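RV0130 (Mycobacterium tuberculosis, PDB 2C2I) probably catalyses, as a homodimeric hotdog-fold enzyme, the reversible hydration of trans-2-enoyl-CoA to (3R)-3-hydroxyacyl-CoA in lipid metabolism. Local coordinates at residues A[5-10]-A[121-126]; A[87-92]-A[144-149]; A[111-116]-A[126-131]. One frame throughout, in Å; residues are numbered along the deposited sequence.

Interaction 1 (A[5-10]-A[121-126]); sequences ESVADL and GTVQAT
Val7 and Val123 meet branch against branch in the tight part of this contact. Val7 CG1 lies 3.5 Å from Val123 CG2, and Val7 CG2 lies 3.7 Å from Val123 CG1, so each methyl of one valine faces a methyl of the other, the two side chains crossing at a slant. The N-terminal turn of helix 7-12 thereby rests on strand 122-133 at Val123, with no hydrogen bond between the two. One turn further on, Leu10 reaches the same face of the strand less closely. Its CG stands opposite the backbone N (chi1 -173°), which carries CD2 over the gap between Val123 CG2 and Ala125 CB, 4.2 Å from each. Leu10 also touches Leu112 and Tyr149, on the two strands that flank 122-133, and so sits over three strands of the antiparallel hotdog sheet. Toward solvent the contact thins: beyond Val7 CG2 there is the carbonyl of exposed Gly121, 3.8 Å away at its O atom. At the start of the helix Ser6 serves as N-cap, its OG accepting from Asp9 N at 3.2 Å, and Glu5 just before it forms a salt bridge with Lys81.

Interaction 2 (A[87-92]-A[144-149]); sequences INYGLN and ESIVRY
Backbone hydrogen bonds pair Ile87 with Arg148 in both directions, Ile87 N to Arg148 O at 2.8 Å and the return bond nearly straight at 172°. Beyond this regular antiparallel pair, Tyr89 and Gly90 both face Ile146: Tyr89 N donates to Ile146 O, and Gly90 O accepts from Ile146 N, which stands above the carbonyl plane. A water also donates to Ile146 O, at 2.8 Å, and makes a weaker bond to Asn88 OD1. Among the side chains, Asn92 ND2 gives a straight bond of 2.8 Å to Glu144 OE2, in the amide plane and on the anti lone pair of the carboxylate, whose plane is almost perpendicular to the amide. Asn92 OD1 turns instead to Arg95 of the second subunit. The cation-pi contact sets Arg148 NH2 over the centre of one face of the Tyr89 ring, with CZ 4.7 Å from the ring centroid. Arg148 reaches there through a bend at chi3 (-49°), while its NE is held by Gln124. Apolar contacts add to this: Ile146 CG2 lies at the ring edge, 3.9 Å from Tyr89 CD2, and Leu91 CD2 packs on Ser145 CB. Tyr89 and Gly90 opposite Ile146 form a classic beta bulge in a hotdog sheet that continues into the partner subunit, and the two strands carry Ile87, Asn88, Tyr89 and Arg148, which by similarity belong to the substrate site formed with that subunit.

Interaction 3 (A[111-116]-A[126-131]); sequences SLVGVE and TVSTTV
Thr126 O receives two successive backbone N-H groups, a short bond from Val113 N at 2.7 Å and a weak one from Gly114 N at 3.3 Å. One extra residue is thus inserted in strand 111-116 opposite Thr126. Regular pairing resumes immediately, with Thr126 N bonded to Gly114 O at 2.8 Å, and the irregularity is a classic beta bulge. Before it, Ser111 and Ser128 exchange backbone bonds in both directions, each donor lying in the plane of the carbonyl it meets. The inserted Val113 directs its side chain at the facing strand, where it lies against Thr126 and Ser128. Its CB comes within 3.3 Å of Thr126 O and 3.9 Å of Thr126 CG2. With CG1 anti to the backbone N (chi1 177°), CG2 is left to reach Ser128 CB at 4.0 Å. Ser128 OG lies over Ser111 CB, 3.3 Å away, on the face that Thr126 shares. On the reverse face, Leu112 and Val127 are more loosely associated, CD1 to CG2 at 4.4 Å; of these buried side chains, Leu112 is touched by Leu10 of helix 7-12 and Val127 by Gln74 of helix 70-75. The two segments belong to the long hairpin 105-119/122-133 of the hotdog sheet.

How the interactions relate
From the N terminus, helix 7-12 reaches across more than a hundred residues to strand 122-133, closing the longest loop in interaction 1. Strand 86-95, after the helices in mid-chain, is joined in interaction 2 to the last strand, 141-149. Within that second loop lies interaction 3, the local hairpin of strands 105-119 and 122-133. Interaction 1 crosses both others along the chain, because 5-10 precedes both loops while 121-126 ends inside them, and it shares Thr126 with interaction 3. Across the sheet, strand 122-133 separates the partners: 105-119 borders it on one edge and 141-149 on the other, where Ala125 N probably bonds to Val147 O.

Interaction 1 (A[5-10]-A[121-126])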
loop_
_atom_site.group_PDB
_atom_site.type_symbol
_atom_site.label_atom_id
_atom_site.label_comp_id
_atom_site.label_asym_id
_atom_site.label_seq_id
_atom_site.Cartn_x
_atom_site.Cartn_y
_atom_site.Cartn_z
ATOM N N GLU A 5 14.462 -23.811 0.765
ATOM C CA GLU A 5 14.472 -24.687 1.946
ATOM C C GLU A 5 14.772 -23.960 3.263
ATOM O O GLU A 5 14.481 -24.484 4.346
ATOM C CB GLU A 5 15.427 -25.880 1.737
ATOM C CG GLU A 5 15.074 -26.796 0.541
ATOM C CD GLU A 5 13.706 -27.473 0.668
ATOM O OE1 GLU A 5 13.305 -27.829 1.807
ATOM O OE2 GLU A 5 13.034 -27.656 -0.376
ATOM N N SER A 6 15.359 -22.762 3.169
ATOM C CA SER A 6 15.761 -21.977 4.344
ATOM C C SER A 6 16.107 -20.564 3.928
ATOM O O SER A 6 16.270 -20.299 2.757
ATOM C CB SER A 6 17.019 -22.570 4.989
ATOM O OG SER A 6 18.150 -22.298 4.167
ATOM N N VAL A 7 16.282 -19.680 4.914
ATOM C CA VAL A 7 16.641 -18.282 4.652
ATOM C C VAL A 7 18.079 -18.148 4.172
ATOM O O VAL A 7 18.419 -17.208 3.452
ATOM C CB VAL A 7 16.381 -17.387 5.870
ATOM C CG1 VAL A 7 14.870 -17.238 6.096
ATOM C CG2 VAL A 7 17.116 -17.899 7.148
ATOM N N ALA A 8 18.921 -19.111 4.540
ATOM C CA ALA A 8 20.281 -19.193 3.947
ATOM C C ALA A 8 20.198 -19.428 2.438
ATOM O O ALA A 8 21.005 -18.908 1.644
ATOM C CB ALA A 8 21.070 -20.300 4.615
ATOM N N ASP A 9 19.199 -20.195 2.020
ATOM C CA ASP A 9 19.086 -20.532 0.601
ATOM C C ASP A 9 18.553 -19.327 -0.138
ATOM O O ASP A 9 18.914 -19.087 -1.285
ATOM C CB ASP A 9 18.198 -21.744 0.390
ATOM C CG ASP A 9 18.868 -23.044 0.850
ATOM O OD1 ASP A 9 20.026 -22.981 1.338
ATOM O OD2 ASP A 9 18.237 -24.114 0.713
ATOM N N LEU A 10 17.695 -18.574 0.538
ATOM C CA LEU A 10 17.200 -17.308 0.013
ATOM C C LEU A 10 18.374 -16.317 -0.213
ATOM O O LEU A 10 18.527 -15.735 -1.301
ATOM C CB LEU A 10 16.149 -16.722 0.975
ATOM C CG LEU A 10 15.395 -15.477 0.506
ATOM C CD1 LEU A 10 14.494 -15.796 -0.669
ATOM C CD2 LEU A 10 14.643 -14.827 1.665
ATOM N N GLY A 121 17.475 -16.331 12.705
ATOM C CA GLY A 121 16.685 -16.927 11.629
ATOM C C GLY A 121 15.794 -15.918 10.917
ATOM O O GLY A 121 15.122 -16.270 9.924
ATOM N N THR A 122 15.789 -14.676 11.423
ATOM C CA THR A 122 15.070 -13.544 10.813
ATOM C C THR A 122 15.922 -12.829 9.753
ATOM O O THR A 122 17.003 -12.289 10.045
ATOM C CB THR A 122 14.643 -12.524 11.889
ATOM O OG1 THR A 122 13.617 -13.107 12.715
ATOM C CG2 THR A 122 14.129 -11.217 11.267
ATOM N N VAL A 123 15.425 -12.844 8.525
ATOM C CA VAL A 123 16.125 -12.184 7.420
ATOM C C VAL A 123 15.176 -11.218 6.705
ATOM O O VAL A 123 13.968 -11.370 6.778
ATOM C CB VAL A 123 16.761 -13.176 6.427
ATOM C CG1 VAL A 123 17.615 -14.230 7.168
ATOM C CG2 VAL A 123 15.715 -13.841 5.557
ATOM N N GLN A 124 15.747 -10.216 6.053
ATOM C CA GLN A 124 14.973 -9.199 5.371
ATOM C C GLN A 124 15.347 -9.234 3.905
ATOM O O GLN A 124 16.508 -9.025 3.576
ATOM C CB GLN A 124 15.391 -7.857 5.951
ATOM C CG GLN A 124 14.524 -6.715 5.619
ATOM C CD GLN A 124 14.483 -5.760 6.793
ATOM O OE1 GLN A 124 13.713 -5.958 7.744
ATOM N NE2 GLN A 124 15.317 -4.739 6.751
ATOM N N ALA A 125 14.362 -9.479 3.050
ATOM C CA ALA A 125 14.581 -9.568 1.606
ATOM C C ALA A 125 14.078 -8.296 0.926
ATOM O O ALA A 125 12.949 -7.876 1.167
ATOM C CB ALA A 125 13.867 -10.754 1.059
ATOM N N THR A 126 14.908 -7.706 0.079
ATOM C CA THR A 126 14.493 -6.583 -0.738
ATOM C C THR A 126 14.159 -7.148 -2.123
ATOM O O THR A 126 14.974 -7.833 -2.736
ATOM C CB THR A 126 15.573 -5.516 -0.773
ATOM O OG1 THR A 126 15.828 -5.077 0.571
ATOM C CG2 THR A 126 15.171 -4.308 -1.652
#

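Interaction 2 (A[87-92]-A[144-149])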
loop_
_atom_site.group_PDB
_atom_site.type_symbol
_atom_site.label_atom_id
_atom_site.label_comp_id
_atom_site.label_asym_id
_atom_site.label_seq_id
_atom_site.Cartn_x
_atom_site.Cartn_y
_atom_site.Cartn_z
ATOM N N ILE A 87 6.545 -10.378 7.438
ATOM C CA ILE A 87 5.963 -9.062 7.741
ATOM C C ILE A 87 6.521 -7.973 6.826
ATOM O O ILE A 87 7.709 -7.947 6.504
ATOM C CB ILE A 87 6.115 -8.694 9.247
ATOM C CG1 ILE A 87 5.466 -7.341 9.559
ATOM C CG2 ILE A 87 7.583 -8.750 9.671
ATOM C CD1 ILE A 87 4.986 -7.211 10.980
ATOM N N ASN A 88 5.628 -7.080 6.406
ATOM C CA ASN A 88 5.982 -5.996 5.501
ATOM C C ASN A 88 6.785 -4.948 6.288
ATOM O O ASN A 88 6.273 -4.350 7.234
ATOM C CB ASN A 88 4.665 -5.447 4.932
ATOM C CG ASN A 88 4.849 -4.324 3.943
ATOM O OD1 ASN A 88 5.959 -3.801 3.726
ATOM N ND2 ASN A 88 3.722 -3.927 3.323
ATOM N N TYR A 89 8.060 -4.772 5.937
ATOM C CA TYR A 89 8.908 -3.807 6.642
ATOM C C TYR A 89 8.897 -2.446 5.925
ATOM O O TYR A 89 9.079 -1.394 6.541
ATOM C CB TYR A 89 10.344 -4.325 6.804
ATOM C CG TYR A 89 11.234 -3.309 7.479
ATOM C CD1 TYR A 89 10.874 -2.761 8.707
ATOM C CD2 TYR A 89 12.424 -2.870 6.875
ATOM C CE1 TYR A 89 11.680 -1.805 9.339
ATOM C CE2 TYR A 89 13.251 -1.909 7.507
ATOM C CZ TYR A 89 12.868 -1.400 8.728
ATOM O OH TYR A 89 13.638 -0.466 9.370
ATOM N N GLY A 90 8.632 -2.452 4.627
ATOM C CA GLY A 90 8.482 -1.168 3.956
ATOM C C GLY A 90 8.720 -1.241 2.465
ATOM O O GLY A 90 8.670 -2.307 1.884
ATOM N N LEU A 91 8.934 -0.074 1.858
ATOM C CA LEU A 91 9.085 0.067 0.401
ATOM C C LEU A 91 10.170 1.108 0.184
ATOM O O LEU A 91 10.276 2.050 0.958
ATOM C CB LEU A 91 7.782 0.600 -0.213
ATOM C CG LEU A 91 6.551 -0.267 0.112
ATOM C CD1 LEU A 91 5.310 0.554 0.077
ATOM C CD2 LEU A 91 6.510 -1.459 -0.850
ATOM N N ASN A 92 10.961 0.949 -0.870
ATOM C CA ASN A 92 11.936 1.970 -1.220
ATOM C C ASN A 92 11.441 2.905 -2.316
ATOM O O ASN A 92 11.815 4.076 -2.350
ATOM C CB ASN A 92 13.248 1.314 -1.616
ATOM C CG ASN A 92 13.923 0.628 -0.425
ATOM O OD1 ASN A 92 13.742 1.058 0.726
ATOM N ND2 ASN A 92 14.662 -0.443 -0.689
ATOM N N GLU A 144 9.812 -1.485 -5.301
ATOM C CA GLU A 144 10.848 -2.202 -4.572
ATOM C C GLU A 144 10.395 -2.277 -3.108
ATOM O O GLU A 144 10.174 -1.240 -2.475
ATOM C CB GLU A 144 12.176 -1.475 -4.693
ATOM C CG GLU A 144 13.326 -2.248 -4.032
ATOM C CD GLU A 144 14.638 -1.558 -4.273
ATOM O OE1 GLU A 144 15.056 -1.500 -5.445
ATOM O OE2 GLU A 144 15.228 -1.018 -3.327
ATOM N N SER A 145 10.239 -3.505 -2.603
ATOM C CA SER A 145 9.600 -3.758 -1.299
ATOM C C SER A 145 10.564 -4.530 -0.396
ATOM O O SER A 145 11.555 -5.085 -0.870
ATOM C CB SER A 145 8.299 -4.543 -1.455
ATOM O OG SER A 145 8.517 -5.831 -2.033
ATOM N N ILE A 146 10.268 -4.536 0.898
ATOM C CA ILE A 146 11.122 -5.196 1.871
ATOM C C ILE A 146 10.225 -6.095 2.705
ATOM O O ILE A 146 9.224 -5.647 3.294
ATOM C CB ILE A 146 11.901 -4.195 2.751
ATOM C CG1 ILE A 146 12.646 -3.188 1.845
ATOM C CG2 ILE A 146 12.876 -4.939 3.655
ATOM C CD1 ILE A 146 13.149 -1.928 2.545
ATOM N N VAL A 147 10.597 -7.367 2.734
ATOM C CA VAL A 147 9.852 -8.382 3.456
ATOM C C VAL A 147 10.773 -8.976 4.500
ATOM O O VAL A 147 11.864 -9.442 4.153
ATOM C CB VAL A 147 9.386 -9.505 2.501
ATOM C CG1 VAL A 147 8.624 -10.587 3.259
ATOM C CG2 VAL A 147 8.515 -8.922 1.342
ATOM N N ARG A 148 10.310 -9.000 5.746
ATOM C CA ARG A 148 11.051 -9.603 6.858
ATOM C C ARG A 148 10.454 -10.974 7.170
ATOM O O ARG A 148 9.271 -11.073 7.468
ATOM C CB ARG A 148 11.024 -8.684 8.079
ATOM C CG ARG A 148 11.638 -9.280 9.318
ATOM C CD ARG A 148 11.794 -8.261 10.461
ATOM N NE ARG A 148 12.427 -7.005 10.040
ATOM C CZ ARG A 148 12.839 -6.051 10.876
ATOM N NH1 ARG A 148 12.675 -6.191 12.190
ATOM N NH2 ARG A 148 13.406 -4.953 10.394
ATOM N N TYR A 149 11.282 -12.017 7.053
ATOM C CA TYR A 149 10.903 -13.395 7.362
ATOM C C TYR A 149 11.372 -13.709 8.777
ATOM O O TYR A 149 12.562 -13.659 9.050
ATOM C CB TYR A 149 11.548 -14.349 6.359
ATOM C CG TYR A 149 11.069 -14.164 4.948
ATOM C CD1 TYR A 149 9.842 -14.676 4.547
ATOM C CD2 TYR A 149 11.840 -13.475 3.999
ATOM C CE1 TYR A 149 9.388 -14.519 3.256
ATOM C CE2 TYR A 149 11.381 -13.315 2.697
ATOM C CZ TYR A 149 10.158 -13.841 2.342
ATOM O OH TYR A 149 9.688 -13.688 1.055
HETATM O O HOH W 1 6.940 -5.343 1.643
#

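Interaction 3 (A[111-116]-A[126-131])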
loop_
_atom_site.group_PDB
_atom_site.type_symbol
_atom_site.label_atom_id
_atom_site.label_comp_id
_atom_site.label_asym_id
_atom_site.label_seq_id
_atom_site.Cartn_x
_atom_site.Cartn_y
_atom_site.Cartn_z
ATOM N N SER A 111 12.151 -10.075 -8.696
ATOM C CA SER A 111 13.558 -10.481 -8.569
ATOM C C SER A 111 14.040 -10.173 -7.178
ATOM O O SER A 111 13.564 -9.218 -6.551
ATOM C CB SER A 111 14.425 -9.691 -9.552
ATOM O OG SER A 111 13.913 -9.835 -10.864
ATOM N N LEU A 112 14.993 -10.968 -6.684
ATOM C CA LEU A 112 15.546 -10.704 -5.364
ATOM C C LEU A 112 16.722 -9.722 -5.447
ATOM O O LEU A 112 17.771 -10.024 -6.049
ATOM C CB LEU A 112 15.970 -12.042 -4.733
ATOM C CG LEU A 112 16.449 -12.100 -3.301
ATOM C CD1 LEU A 112 15.372 -11.500 -2.378
ATOM C CD2 LEU A 112 16.673 -13.592 -2.984
ATOM N N VAL A 113 16.543 -8.538 -4.858
ATOM C CA VAL A 113 17.592 -7.520 -4.862
ATOM C C VAL A 113 18.691 -7.865 -3.857
ATOM O O VAL A 113 19.893 -7.808 -4.180
ATOM C CB VAL A 113 17.015 -6.118 -4.604
ATOM C CG1 VAL A 113 18.120 -5.074 -4.542
ATOM C CG2 VAL A 113 16.046 -5.759 -5.722
ATOM N N GLY A 114 18.287 -8.267 -2.659
ATOM C CA GLY A 114 19.261 -8.511 -1.608
ATOM C C GLY A 114 18.608 -9.118 -0.399
ATOM O O GLY A 114 17.395 -9.021 -0.229
ATOM N N VAL A 115 19.422 -9.746 0.448
ATOM C CA VAL A 115 18.919 -10.365 1.647
ATOM C C VAL A 115 19.848 -9.972 2.762
ATOM O O VAL A 115 21.056 -10.134 2.629
ATOM C CB VAL A 115 18.910 -11.906 1.536
ATOM C CG1 VAL A 115 18.495 -12.518 2.857
ATOM C CG2 VAL A 115 17.957 -12.365 0.391
ATOM N N GLU A 116 19.284 -9.435 3.829
ATOM C CA GLU A 116 20.049 -9.030 4.995
ATOM C C GLU A 116 19.654 -9.907 6.184
ATOM O O GLU A 116 18.477 -9.994 6.545
ATOM C CB GLU A 116 19.779 -7.566 5.314
ATOM C CG GLU A 116 20.595 -7.041 6.499
ATOM C CD GLU A 116 20.363 -5.561 6.773
ATOM O OE1 GLU A 116 19.565 -4.900 6.052
ATOM O OE2 GLU A 116 21.002 -5.045 7.723
ATOM N N THR A 126 14.908 -7.706 0.079
ATOM C CA THR A 126 14.493 -6.583 -0.738
ATOM C C THR A 126 14.159 -7.148 -2.123
ATOM O O THR A 126 14.974 -7.833 -2.736
ATOM C CB THR A 126 15.573 -5.516 -0.773
ATOM O OG1 THR A 126 15.828 -5.077 0.571
ATOM C CG2 THR A 126 15.171 -4.308 -1.652
ATOM N N VAL A 127 12.953 -6.845 -2.595
ATOM C CA VAL A 127 12.385 -7.481 -3.788
ATOM C C VAL A 127 11.972 -6.388 -4.783
ATOM O O VAL A 127 11.382 -5.387 -4.381
ATOM C CB VAL A 127 11.164 -8.354 -3.424
ATOM C CG1 VAL A 127 10.564 -9.003 -4.690
ATOM C CG2 VAL A 127 11.526 -9.466 -2.387
ATOM N N SER A 128 12.280 -6.596 -6.066
ATOM C CA SER A 128 11.786 -5.733 -7.142
ATOM C C SER A 128 10.625 -6.419 -7.842
ATOM O O SER A 128 10.730 -7.594 -8.169
ATOM C CB SER A 128 12.889 -5.472 -8.159
ATOM O OG SER A 128 13.402 -6.700 -8.660
ATOM N N THR A 129 9.522 -5.701 -8.072
ATOM C CA THR A 129 8.364 -6.302 -8.729
ATOM C C THR A 129 7.866 -5.347 -9.805
ATOM O O THR A 129 7.872 -4.123 -9.622
ATOM C CB THR A 129 7.205 -6.645 -7.736
ATOM O OG1 THR A 129 7.680 -7.508 -6.677
ATOM C CG2 THR A 129 6.063 -7.361 -8.430
ATOM N N THR A 130 7.458 -5.922 -10.930
ATOM C CA THR A 130 6.736 -5.194 -11.923
ATOM C C THR A 130 5.418 -5.889 -12.060
ATOM O O THR A 130 5.384 -7.102 -12.225
ATOM C CB THR A 130 7.518 -5.151 -13.256
ATOM O OG1 THR A 130 8.630 -4.272 -13.076
ATOM C CG2 THR A 130 6.635 -4.602 -14.386
ATOM N N VAL A 131 4.328 -5.126 -11.950
ATOM C CA VAL A 131 2.997 -5.657 -12.175
ATOM C C VAL A 131 2.536 -5.139 -13.541
ATOM O O VAL A 131 2.410 -3.923 -13.743
ATOM C CB VAL A 131 1.983 -5.218 -11.068
ATOM C CG1 VAL A 131 0.635 -5.902 -11.263
ATOM C CG2 VAL A 131 2.507 -5.558 -9.677
#